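Local coordinates for protein phosphoribosyl-aminoimidazole carboxylase (Aspergillus clavatus, PDB 3K5I) that probably catalyses, as an ATP-grasp N5-carboxyaminoimidazole ribonucleotide synthetase, the ATP-dependent carboxylation of 5-aminoimidazole ribonucleotide in purine biosynthesis, at residues A[159-170]-A[193-203]; A[329-338]-A[371-382]. All coordinates share one frame; numbering follows the deposited sequence.

Contact 1 (A[159-170]-A[193-203]); sequences LGYPLMLKSKTM and LKDRPLYAEKW. With ADP (adenosine-5'-diphosphate), chain G.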
loop_
_atom_site.group_PDB
_atom_site.type_symbol
_atom_site.label_atom_id
_atom_site.label_comp_id
_atom_site.label_asym_id
_atom_site.label_seq_id
_atom_site.Cartn_x
_atom_site.Cartn_y
_atom_site.Cartn_z
ATOM N N LEU A 159 -24.628 39.220 -8.280
ATOM C CA LEU A 159 -24.269 38.385 -7.107
ATOM C C LEU A 159 -23.153 38.885 -6.167
ATOM O O LEU A 159 -22.702 38.204 -5.225
ATOM C CB LEU A 159 -24.078 36.900 -7.423
ATOM C CG LEU A 159 -24.243 36.374 -8.843
ATOM C CD1 LEU A 159 -22.858 36.127 -9.401
ATOM C CD2 LEU A 159 -25.005 35.124 -8.768
ATOM N N GLY A 160 -22.709 40.107 -6.445
ATOM C CA GLY A 160 -21.688 40.764 -5.624
ATOM C C GLY A 160 -20.239 40.290 -5.625
ATOM O O GLY A 160 -19.871 39.341 -6.311
ATOM N N TYR A 161 -19.414 40.964 -4.833
ATOM C CA TYR A 161 -18.002 40.610 -4.770
ATOM C C TYR A 161 -17.593 40.286 -3.361
ATOM O O TYR A 161 -18.224 40.773 -2.429
ATOM C CB TYR A 161 -17.163 41.805 -5.178
ATOM C CG TYR A 161 -17.377 42.160 -6.631
ATOM C CD1 TYR A 161 -16.631 41.526 -7.622
ATOM C CD2 TYR A 161 -18.337 43.090 -7.033
ATOM C CE1 TYR A 161 -16.852 41.814 -8.973
ATOM C CE2 TYR A 161 -18.541 43.400 -8.384
ATOM C CZ TYR A 161 -17.795 42.763 -9.361
ATOM O OH TYR A 161 -17.989 43.067 -10.700
ATOM N N PRO A 162 -16.571 39.452 -3.227
ATOM C CA PRO A 162 -15.940 38.903 -4.407
ATOM C C PRO A 162 -16.888 37.835 -4.922
ATOM O O PRO A 162 -17.963 37.567 -4.396
ATOM C CB PRO A 162 -14.750 38.150 -3.808
ATOM C CG PRO A 162 -15.361 37.559 -2.514
ATOM C CD PRO A 162 -16.393 38.561 -2.056
ATOM N N LEU A 163 -16.430 37.156 -5.957
ATOM C CA LEU A 163 -17.206 36.067 -6.517
ATOM C C LEU A 163 -16.190 35.069 -7.075
ATOM O O LEU A 163 -15.016 35.375 -7.303
ATOM C CB LEU A 163 -18.132 36.596 -7.604
ATOM C CG LEU A 163 -17.650 37.577 -8.673
ATOM C CD1 LEU A 163 -16.805 36.613 -9.552
ATOM C CD2 LEU A 163 -18.812 38.279 -9.481
ATOM N N MET A 164 -16.629 33.840 -7.306
ATOM C CA MET A 164 -15.662 32.868 -7.822
ATOM C C MET A 164 -15.818 32.758 -9.317
ATOM O O MET A 164 -16.887 32.370 -9.766
ATOM C CB MET A 164 -15.853 31.495 -7.158
ATOM C CG MET A 164 -14.752 30.475 -7.491
ATOM S SD MET A 164 -13.179 31.253 -7.175
ATOM C CE MET A 164 -13.071 30.946 -5.571
ATOM N N LEU A 165 -14.815 33.137 -10.097
ATOM C CA LEU A 165 -15.033 32.992 -11.526
ATOM C C LEU A 165 -14.662 31.571 -11.869
ATOM O O LEU A 165 -13.601 31.128 -11.455
ATOM C CB LEU A 165 -14.183 33.924 -12.395
ATOM C CG LEU A 165 -14.536 34.004 -13.893
ATOM C CD1 LEU A 165 -16.048 34.228 -14.242
ATOM C CD2 LEU A 165 -13.608 35.003 -14.693
ATOM N N LYS A 166 -15.483 30.865 -12.642
ATOM C CA LYS A 166 -15.113 29.485 -12.953
ATOM C C LYS A 166 -15.354 29.024 -14.390
ATOM O O LYS A 166 -16.377 29.388 -14.989
ATOM C CB LYS A 166 -15.966 28.541 -12.087
ATOM C CG LYS A 166 -16.098 28.829 -10.617
ATOM C CD LYS A 166 -16.607 27.574 -9.856
ATOM C CE LYS A 166 -16.442 27.589 -8.296
ATOM N NZ LYS A 166 -17.031 26.443 -7.428
ATOM N N SER A 167 -14.439 28.202 -14.903
ATOM C CA SER A 167 -14.510 27.589 -16.229
ATOM C C SER A 167 -15.507 26.450 -16.030
ATOM O O SER A 167 -15.468 25.686 -15.036
ATOM C CB SER A 167 -13.220 26.842 -16.653
ATOM O OG SER A 167 -13.446 26.181 -17.907
ATOM N N LYS A 168 -16.408 26.324 -16.989
ATOM C CA LYS A 168 -17.370 25.231 -16.918
ATOM C C LYS A 168 -16.666 23.892 -17.221
ATOM O O LYS A 168 -16.896 22.824 -16.652
ATOM C CB LYS A 168 -18.421 25.500 -17.988
ATOM C CG LYS A 168 -19.354 26.662 -17.672
ATOM C CD LYS A 168 -20.346 26.687 -18.851
ATOM C CE LYS A 168 -21.413 27.763 -18.940
ATOM N NZ LYS A 168 -22.674 27.208 -19.594
ATOM N N THR A 169 -15.720 23.905 -18.134
ATOM C CA THR A 169 -15.119 22.616 -18.416
ATOM C C THR A 169 -13.651 22.595 -18.075
ATOM O O THR A 169 -13.010 23.635 -17.844
ATOM C CB THR A 169 -15.181 22.415 -19.934
ATOM O OG1 THR A 169 -14.565 23.559 -20.521
ATOM C CG2 THR A 169 -16.626 22.439 -20.394
ATOM N N MET A 170 -13.140 21.368 -18.109
ATOM C CA MET A 170 -11.740 21.110 -17.867
ATOM C C MET A 170 -11.172 21.524 -16.502
ATOM O O MET A 170 -9.963 21.543 -16.320
ATOM C CB MET A 170 -10.910 21.650 -19.066
ATOM C CG MET A 170 -11.415 21.211 -20.452
ATOM S SD MET A 170 -11.310 19.353 -20.638
ATOM C CE MET A 170 -9.518 19.233 -20.101
ATOM N N LEU A 193 -8.700 32.994 -17.260
ATOM C CA LEU A 193 -9.522 31.882 -17.708
ATOM C C LEU A 193 -9.872 32.114 -19.153
ATOM O O LEU A 193 -10.965 31.802 -19.623
ATOM C CB LEU A 193 -10.817 32.004 -16.932
ATOM C CG LEU A 193 -10.668 31.594 -15.460
ATOM C CD1 LEU A 193 -12.057 31.467 -14.800
ATOM C CD2 LEU A 193 -9.927 30.278 -15.312
ATOM N N LYS A 194 -8.909 32.699 -19.844
ATOM C CA LYS A 194 -9.087 33.009 -21.237
ATOM C C LYS A 194 -9.687 31.883 -22.052
ATOM O O LYS A 194 -9.394 30.714 -21.882
ATOM C CB LYS A 194 -7.692 33.252 -21.802
ATOM C CG LYS A 194 -7.414 34.577 -22.476
ATOM C CD LYS A 194 -6.288 34.371 -23.494
ATOM C CE LYS A 194 -4.880 34.448 -22.938
ATOM N NZ LYS A 194 -4.028 35.205 -23.896
ATOM N N ASP A 195 -10.440 32.277 -23.060
ATOM C CA ASP A 195 -10.997 31.345 -24.024
ATOM C C ASP A 195 -11.611 30.076 -23.525
ATOM O O ASP A 195 -11.400 29.056 -24.170
ATOM C CB ASP A 195 -9.871 30.889 -24.957
ATOM C CG ASP A 195 -9.578 31.912 -26.017
ATOM O OD1 ASP A 195 -10.489 32.633 -26.480
ATOM O OD2 ASP A 195 -8.398 32.003 -26.374
ATOM N N ARG A 196 -12.335 30.136 -22.413
ATOM C CA ARG A 196 -13.006 28.975 -21.859
ATOM C C ARG A 196 -14.500 29.393 -21.673
ATOM O O ARG A 196 -14.850 30.567 -21.647
ATOM C CB ARG A 196 -12.275 28.513 -20.546
ATOM C CG ARG A 196 -10.741 28.277 -20.735
ATOM C CD ARG A 196 -9.961 27.970 -19.423
ATOM N NE ARG A 196 -10.454 26.725 -18.800
ATOM C CZ ARG A 196 -9.999 26.171 -17.675
ATOM N NH1 ARG A 196 -9.025 26.761 -16.995
ATOM N NH2 ARG A 196 -10.529 25.051 -17.206
ATOM N N PRO A 197 -15.430 28.458 -21.579
ATOM C CA PRO A 197 -16.847 28.788 -21.344
ATOM C C PRO A 197 -16.849 29.010 -19.814
ATOM O O PRO A 197 -16.280 28.211 -19.062
ATOM C CB PRO A 197 -17.555 27.446 -21.572
ATOM C CG PRO A 197 -16.499 26.375 -21.317
ATOM C CD PRO A 197 -15.160 27.005 -21.609
ATOM N N LEU A 198 -17.464 30.084 -19.334
ATOM C CA LEU A 198 -17.480 30.435 -17.905
ATOM C C LEU A 198 -18.839 30.679 -17.314
ATOM O O LEU A 198 -19.855 30.879 -17.990
ATOM C CB LEU A 198 -16.829 31.823 -17.741
ATOM C CG LEU A 198 -15.571 31.978 -18.559
ATOM C CD1 LEU A 198 -15.055 33.336 -18.152
ATOM C CD2 LEU A 198 -14.584 30.840 -18.236
ATOM N N TYR A 199 -18.817 30.758 -15.999
ATOM C CA TYR A 199 -20.013 31.099 -15.252
ATOM C C TYR A 199 -19.394 31.614 -13.948
ATOM O O TYR A 199 -18.258 31.320 -13.626
ATOM C CB TYR A 199 -21.011 29.964 -15.052
ATOM C CG TYR A 199 -20.548 28.981 -14.033
ATOM C CD1 TYR A 199 -19.567 28.050 -14.380
ATOM C CD2 TYR A 199 -21.039 29.004 -12.734
ATOM C CE1 TYR A 199 -19.182 27.129 -13.466
ATOM C CE2 TYR A 199 -20.615 28.086 -11.796
ATOM C CZ TYR A 199 -19.657 27.176 -12.190
ATOM O OH TYR A 199 -19.133 26.186 -11.407
ATOM N N ALA A 200 -20.099 32.441 -13.199
ATOM C CA ALA A 200 -19.583 32.977 -11.933
ATOM C C ALA A 200 -20.426 32.438 -10.793
ATOM O O ALA A 200 -21.608 32.117 -10.988
ATOM C CB ALA A 200 -19.635 34.514 -11.961
ATOM N N GLU A 201 -19.835 32.345 -9.606
ATOM C CA GLU A 201 -20.707 31.819 -8.572
ATOM C C GLU A 201 -20.784 32.827 -7.428
ATOM O O GLU A 201 -19.800 33.504 -7.112
ATOM C CB GLU A 201 -20.090 30.469 -8.201
ATOM C CG GLU A 201 -20.976 29.286 -8.488
ATOM C CD GLU A 201 -20.369 28.014 -7.926
ATOM O OE1 GLU A 201 -19.501 28.113 -7.035
ATOM O OE2 GLU A 201 -20.745 26.908 -8.369
ATOM N N LYS A 202 -21.948 32.966 -6.807
ATOM C CA LYS A 202 -22.042 33.931 -5.720
ATOM C C LYS A 202 -21.130 33.363 -4.654
ATOM O O LYS A 202 -21.020 32.134 -4.543
ATOM C CB LYS A 202 -23.483 34.042 -5.219
ATOM C CG LYS A 202 -23.567 34.417 -3.751
ATOM C CD LYS A 202 -24.991 34.899 -3.439
ATOM C CE LYS A 202 -25.162 36.390 -3.661
ATOM N NZ LYS A 202 -26.552 36.837 -3.348
ATOM N N TRP A 203 -20.478 34.214 -3.871
ATOM C CA TRP A 203 -19.560 33.749 -2.833
ATOM C C TRP A 203 -20.158 32.749 -1.889
ATOM O O TRP A 203 -21.354 32.810 -1.576
ATOM C CB TRP A 203 -19.034 34.879 -1.941
ATOM C CG TRP A 203 -17.741 34.460 -1.309
ATOM C CD1 TRP A 203 -17.463 34.211 0.008
ATOM C CD2 TRP A 203 -16.523 34.225 -2.005
ATOM N NE1 TRP A 203 -16.130 33.843 0.168
ATOM C CE2 TRP A 203 -15.550 33.833 -1.068
ATOM C CE3 TRP A 203 -16.173 34.273 -3.345
ATOM C CZ2 TRP A 203 -14.259 33.526 -1.420
ATOM C CZ3 TRP A 203 -14.889 33.991 -3.686
ATOM C CH2 TRP A 203 -13.948 33.625 -2.740
HETATM P PB ADP G . -12.117 22.364 -8.624
HETATM O O1B ADP G . -10.952 22.803 -9.425
HETATM O O2B ADP G . -12.734 21.468 -9.676
HETATM O O3B ADP G . -12.288 21.460 -7.361
HETATM P PA ADP G . -14.097 23.874 -6.956
HETATM O O1A ADP G . -14.319 22.726 -6.073
HETATM O O2A ADP G . -15.430 24.467 -7.337
HETATM O O3A ADP G . -13.147 23.523 -8.204
HETATM O "O5'" ADP G . -13.360 24.908 -5.970
HETATM C "C5'" ADP G . -12.256 24.516 -5.145
HETATM C "C4'" ADP G . -12.350 25.220 -3.814
HETATM O "O4'" ADP G . -12.388 26.655 -4.025
HETATM C "C3'" ADP G . -13.596 25.026 -2.967
HETATM O "O3'" ADP G . -13.262 23.955 -2.070
HETATM C "C2'" ADP G . -13.699 26.280 -2.090
HETATM O "O2'" ADP G . -12.529 26.434 -1.232
HETATM C "C1'" ADP G . -13.325 27.252 -3.188
HETATM N N9 ADP G . -14.576 27.712 -3.772
HETATM C C8 ADP G . -15.195 27.127 -4.842
HETATM N N7 ADP G . -16.414 27.673 -5.055
HETATM C C5 ADP G . -16.470 28.674 -4.106
HETATM C C6 ADP G . -17.465 29.690 -3.912
HETATM N N6 ADP G . -18.546 29.947 -4.388
HETATM N N1 ADP G . -17.231 30.544 -2.873
HETATM C C2 ADP G . -16.079 30.536 -2.103
HETATM N N3 ADP G . -15.128 29.678 -2.359
HETATM C C4 ADP G . -15.339 28.761 -3.319
HETATM O O HOH W 1 -21.000 36.575 -4.619
HETATM O O HOH W 2 -11.652 24.810 -20.247
HETATM O O HOH W 3 -8.290 23.633 -16.059
#

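Contact 2 (A[329-338]-A[371-382]); sequences QPSIMLNIIG and GRKMGHITVTAP. With AIR (5-aminoimidazole ribonucleotide), chain I.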
loop_
_atom_site.group_PDB
_atom_site.type_symbol
_atom_site.label_atom_id
_atom_site.label_comp_id
_atom_site.label_asym_id
_atom_site.label_seq_id
_atom_site.Cartn_x
_atom_site.Cartn_y
_atom_site.Cartn_z
ATOM N N GLN A 329 -8.430 4.654 12.764
ATOM C CA GLN A 329 -7.893 5.566 13.782
ATOM C C GLN A 329 -7.913 6.912 13.097
ATOM O O GLN A 329 -8.022 6.962 11.877
ATOM C CB GLN A 329 -6.409 5.317 13.951
ATOM C CG GLN A 329 -6.075 4.156 14.834
ATOM C CD GLN A 329 -4.577 4.111 14.883
ATOM O OE1 GLN A 329 -3.864 4.197 13.876
ATOM N NE2 GLN A 329 -4.082 4.055 16.076
ATOM N N PRO A 330 -7.778 7.982 13.872
ATOM C CA PRO A 330 -7.765 9.330 13.273
ATOM C C PRO A 330 -6.570 9.592 12.348
ATOM O O PRO A 330 -5.458 9.055 12.547
ATOM C CB PRO A 330 -7.797 10.310 14.474
ATOM C CG PRO A 330 -8.419 9.463 15.600
ATOM C CD PRO A 330 -8.332 7.958 15.242
ATOM N N SER A 331 -6.791 10.436 11.345
ATOM C CA SER A 331 -5.721 10.771 10.414
ATOM C C SER A 331 -5.828 12.114 9.717
ATOM O O SER A 331 -6.854 12.794 9.687
ATOM C CB SER A 331 -5.314 9.609 9.514
ATOM O OG SER A 331 -6.380 9.111 8.730
ATOM N N ILE A 332 -4.689 12.524 9.195
ATOM C CA ILE A 332 -4.650 13.808 8.512
ATOM C C ILE A 332 -3.870 13.590 7.203
ATOM O O ILE A 332 -2.804 12.959 7.218
ATOM C CB ILE A 332 -3.873 14.897 9.404
ATOM C CG1 ILE A 332 -4.608 15.110 10.722
ATOM C CG2 ILE A 332 -3.903 16.330 8.781
ATOM C CD1 ILE A 332 -3.738 15.809 11.741
ATOM N N MET A 333 -4.374 14.108 6.083
ATOM C CA MET A 333 -3.617 13.967 4.832
ATOM C C MET A 333 -3.316 15.403 4.460
ATOM O O MET A 333 -4.207 16.291 4.538
ATOM C CB MET A 333 -4.419 13.265 3.720
ATOM C CG MET A 333 -3.771 13.159 2.291
ATOM S SD MET A 333 -4.941 13.813 1.043
ATOM C CE MET A 333 -4.906 15.496 1.332
ATOM N N LEU A 334 -2.051 15.565 4.071
ATOM C CA LEU A 334 -1.508 16.839 3.598
ATOM C C LEU A 334 -1.093 16.660 2.115
ATOM O O LEU A 334 -0.473 15.662 1.751
ATOM C CB LEU A 334 -0.292 17.237 4.451
ATOM C CG LEU A 334 0.358 18.555 3.991
ATOM C CD1 LEU A 334 -0.324 19.817 4.492
ATOM C CD2 LEU A 334 1.720 18.562 4.568
ATOM N N ASN A 335 -1.456 17.563 1.212
ATOM C CA ASN A 335 -1.057 17.370 -0.181
ATOM C C ASN A 335 0.325 17.951 -0.299
ATOM O O ASN A 335 0.587 18.846 0.467
ATOM C CB ASN A 335 -1.951 18.183 -1.149
ATOM C CG ASN A 335 -3.074 17.332 -1.716
ATOM O OD1 ASN A 335 -3.008 16.089 -1.669
ATOM N ND2 ASN A 335 -4.129 17.975 -2.212
ATOM N N ILE A 336 1.134 17.478 -1.246
ATOM C CA ILE A 336 2.449 17.994 -1.554
ATOM C C ILE A 336 2.219 18.604 -2.922
ATOM O O ILE A 336 2.083 17.948 -3.943
ATOM C CB ILE A 336 3.454 16.918 -1.713
ATOM C CG1 ILE A 336 3.620 16.197 -0.383
ATOM C CG2 ILE A 336 4.772 17.525 -2.138
ATOM C CD1 ILE A 336 4.559 15.092 -0.616
ATOM N N ILE A 337 2.130 19.918 -2.915
ATOM C CA ILE A 337 1.845 20.720 -4.088
ATOM C C ILE A 337 3.126 21.294 -4.683
ATOM O O ILE A 337 4.003 21.686 -3.915
ATOM C CB ILE A 337 1.063 21.919 -3.421
ATOM C CG1 ILE A 337 -0.150 21.344 -2.736
ATOM C CG2 ILE A 337 0.650 22.961 -4.415
ATOM C CD1 ILE A 337 -0.712 20.331 -3.722
ATOM N N GLY A 338 3.258 21.396 -6.005
ATOM C CA GLY A 338 4.469 21.995 -6.585
ATOM C C GLY A 338 4.713 23.419 -5.993
ATOM O O GLY A 338 3.781 24.202 -5.770
ATOM N N GLY A 371 1.770 24.566 -7.697
ATOM C CA GLY A 371 0.347 24.291 -7.554
ATOM C C GLY A 371 0.049 22.853 -7.998
ATOM O O GLY A 371 -1.058 22.382 -7.752
ATOM N N ARG A 372 0.995 22.166 -8.647
ATOM C CA ARG A 372 0.782 20.788 -9.104
ATOM C C ARG A 372 0.882 19.829 -7.943
ATOM O O ARG A 372 1.842 19.844 -7.144
ATOM C CB ARG A 372 1.688 20.339 -10.265
ATOM C CG ARG A 372 1.144 19.401 -11.328
ATOM C CD ARG A 372 2.248 18.780 -12.214
ATOM N NE ARG A 372 1.741 17.623 -12.965
ATOM C CZ ARG A 372 2.413 16.733 -13.689
ATOM N NH1 ARG A 372 3.708 16.903 -13.844
ATOM N NH2 ARG A 372 1.778 15.705 -14.266
ATOM N N LYS A 373 -0.159 18.994 -7.916
ATOM C CA LYS A 373 -0.295 17.907 -6.957
ATOM C C LYS A 373 0.721 16.815 -7.338
ATOM O O LYS A 373 0.568 16.082 -8.330
ATOM C CB LYS A 373 -1.710 17.281 -6.877
ATOM C CG LYS A 373 -2.777 18.183 -6.271
ATOM C CD LYS A 373 -4.142 17.517 -6.254
ATOM C CE LYS A 373 -5.194 18.525 -5.747
ATOM N NZ LYS A 373 -6.597 17.925 -5.824
ATOM N N MET A 374 1.737 16.736 -6.497
ATOM C CA MET A 374 2.834 15.836 -6.673
ATOM C C MET A 374 2.959 14.617 -5.787
ATOM O O MET A 374 3.792 13.724 -6.046
ATOM C CB MET A 374 4.035 16.754 -6.408
ATOM C CG MET A 374 4.123 17.950 -7.409
ATOM S SD MET A 374 4.033 17.522 -9.148
ATOM C CE MET A 374 5.549 16.467 -9.674
ATOM N N GLY A 375 2.147 14.560 -4.734
ATOM C CA GLY A 375 2.205 13.421 -3.858
ATOM C C GLY A 375 1.350 13.858 -2.622
ATOM O O GLY A 375 0.728 14.904 -2.664
ATOM N N HIS A 376 1.254 13.044 -1.574
ATOM C CA HIS A 376 0.518 13.298 -0.336
ATOM C C HIS A 376 1.150 12.492 0.768
ATOM O O HIS A 376 1.842 11.517 0.494
ATOM C CB HIS A 376 -0.989 13.049 -0.416
ATOM C CG HIS A 376 -1.392 11.596 -0.377
ATOM N ND1 HIS A 376 -1.666 10.890 -1.531
ATOM C CD2 HIS A 376 -1.649 10.741 0.651
ATOM C CE1 HIS A 376 -2.069 9.668 -1.222
ATOM N NE2 HIS A 376 -2.059 9.543 0.100
ATOM N N ILE A 377 0.939 12.961 1.999
ATOM C CA ILE A 377 1.470 12.318 3.189
ATOM C C ILE A 377 0.240 12.098 4.024
ATOM O O ILE A 377 -0.633 12.982 4.147
ATOM C CB ILE A 377 2.232 13.234 4.136
ATOM C CG1 ILE A 377 3.274 14.003 3.348
ATOM C CG2 ILE A 377 2.893 12.381 5.272
ATOM C CD1 ILE A 377 4.064 13.063 2.498
ATOM N N THR A 378 0.165 10.897 4.577
ATOM C CA THR A 378 -1.003 10.673 5.421
ATOM C C THR A 378 -0.481 10.319 6.808
ATOM O O THR A 378 0.278 9.362 6.939
ATOM C CB THR A 378 -1.953 9.516 4.924
ATOM O OG1 THR A 378 -2.684 9.908 3.779
ATOM C CG2 THR A 378 -3.061 9.257 5.943
ATOM N N VAL A 379 -0.944 11.044 7.816
ATOM C CA VAL A 379 -0.516 10.697 9.200
ATOM C C VAL A 379 -1.663 10.162 10.096
ATOM O O VAL A 379 -2.756 10.758 10.204
ATOM C CB VAL A 379 0.171 11.917 9.850
ATOM C CG1 VAL A 379 0.561 11.666 11.291
ATOM C CG2 VAL A 379 1.373 12.261 9.046
ATOM N N THR A 380 -1.447 9.011 10.731
ATOM C CA THR A 380 -2.518 8.452 11.577
ATOM C C THR A 380 -2.140 8.619 13.071
ATOM O O THR A 380 -1.037 9.026 13.423
ATOM C CB THR A 380 -2.571 6.954 11.313
ATOM O OG1 THR A 380 -1.255 6.416 11.504
ATOM C CG2 THR A 380 -2.883 6.700 9.877
ATOM N N ALA A 381 -3.056 8.282 13.964
ATOM C CA ALA A 381 -2.788 8.344 15.386
ATOM C C ALA A 381 -4.047 7.918 16.114
ATOM O O ALA A 381 -5.159 8.038 15.578
ATOM C CB ALA A 381 -2.220 9.642 15.859
ATOM N N PRO A 382 -3.878 7.363 17.319
ATOM C CA PRO A 382 -5.068 6.880 18.023
ATOM C C PRO A 382 -6.015 8.038 18.294
ATOM O O PRO A 382 -7.161 7.771 18.527
ATOM C CB PRO A 382 -4.534 6.230 19.308
ATOM C CG PRO A 382 -2.971 6.301 19.222
ATOM C CD PRO A 382 -2.630 6.754 17.813
HETATM N N1 AIR I . -7.315 14.000 -11.161
HETATM C C2 AIR I . -8.421 13.773 -11.928
HETATM N N3 AIR I . -9.380 14.691 -11.829
HETATM C C4 AIR I . -8.864 15.559 -10.884
HETATM C C5 AIR I . -7.596 15.164 -10.464
HETATM N N6 AIR I . -6.724 15.731 -9.572
HETATM C "C1'" AIR I . -6.010 13.312 -11.030
HETATM C "C2'" AIR I . -5.887 12.041 -11.900
HETATM C "C3'" AIR I . -5.631 12.804 -13.212
HETATM C "C4'" AIR I . -4.507 13.725 -12.732
HETATM O "O4'" AIR I . -5.093 14.267 -11.532
HETATM O "O2'" AIR I . -4.929 11.022 -11.549
HETATM O "O3'" AIR I . -5.358 11.883 -14.246
HETATM C "C5'" AIR I . -3.254 14.359 -13.305
HETATM O "O5'" AIR I . -3.135 15.781 -13.012
HETATM P P AIR I . -1.886 16.588 -13.644
HETATM O O6 AIR I . -0.971 17.233 -12.468
HETATM O O7 AIR I . -2.559 17.602 -14.503
HETATM O O8 AIR I . -1.063 15.589 -14.425
#

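Contact 1 (A[159-170]-A[193-203])
Lys166 and Glu201 meet on one face of the antiparallel strands 163-167 and 198-202, in the nucleotide pocket of the ATP-grasp domain. Backbone bonds pair Met164 with Glu201 and Lys166 with Tyr199, which puts all four side chains on that face. From a CG beside its own backbone N (chi1 -47°), the Lys166 chain runs extended, and its CD passes 3.3 Å from Tyr199 OH. At the tip, Lys166 NZ forms a salt bridge with Glu201 OE1 at 3.0 Å, approaching from above the carboxylate, 41° out of its plane. Lys166 NZ also donates to N7 of ADP (2.7 Å) and to the alpha-phosphate oxygen O2A (2.5 Å, a length so short that its exact value is doubtful). Adenine N6 donates only weakly to Glu201 OE1 and to Lys202 O.

Trp203 packs against the base. Adenine C2 lies over one face of the indole, 3.5 Å from Trp203 CE2, while Pro162, which follows a cis peptide, covers the opposite face. Pro162 CG makes a CH-pi contact 3.6 Å from the centroid of the six-membered ring of Trp203. At the other end of the pairing, Thr169 O accepts from Ser167 OG at 2.6 Å, from Arg196 NH2 at 2.9 Å and from a water. Ser167 CB lies over a face of the Arg196 guanidinium, whose NH1 bonds to Arg175 O.

The site illustrates how one strand pair can recognise two parts of a nucleotide. A single lysine amine is placed to bridge purine N7 and the alpha-phosphate, and the carboxylate that holds this amine also reaches, weakly, to the adenine amino group.

Contact 2 (A[329-338]-A[371-382])
Ile336 lies against Gly375 and Ile377 where strands 331-337 and 373-380 run antiparallel, and its side chain can be followed atom by atom. Ile336 CB rests 3.5 Å from Gly375 O, and Ile336 CG1 passes the same oxygen at 3.9 Å. The extended CB-CG1-CD1 arm (chi2 177°) leans over toward the partner strand, where Ile336 CD1 meets Ile377 CD1 at 3.7 Å. The other branch, Ile336 CG2, comes 4.4 Å from Met374 CB.

Met374 and Gly375 together oppose Ile336 in a classic beta bulge. Met374 N donates to Ile336 O at 2.8 Å, whereas Gly375 N reaches that oxygen only weakly; Ile336 N donates to Gly375 O at 3.0 Å. On the reverse face Met333 crosses His376 at about a right angle, with Met333 CG 3.6 Å from His376 CD2. Beyond the bulge, Arg372 meets the phosphate of 5-aminoimidazole ribonucleotide edge-on: NE donates to O6 at 2.8 Å and NH2 to O8.

Strand 235-241 flanks 331-337, and 358-362 flanks 373-380. Helix 344-352 packs on Ile336 and Ile377, and helix 384-399 covers Ile332 and Val379.

How the contacts relate
Contacts 1 and 2 belong to different sheets and family regions, with centres 28 Å apart and nearest atoms about 12 Å apart. Each brings a basic side chain to a different ligand: ADP in contact 1, the ribonucleotide in contact 2. Residues Asp173 to Arg175 connect the two. Gly174 N bonds to ADP, and Asp173 and Arg175 bond to the ribonucleotide. Asp173 also forms a salt bridge with Lys373 of contact 2, whose amine binds Asn294 as well, while Arg175 touches Arg372 and gives its carbonyl to Arg196 of contact 1. The side chains of Lys166 and Lys373 each lie about 7 Å from a bound magnesium ion, consistent with one shared active site.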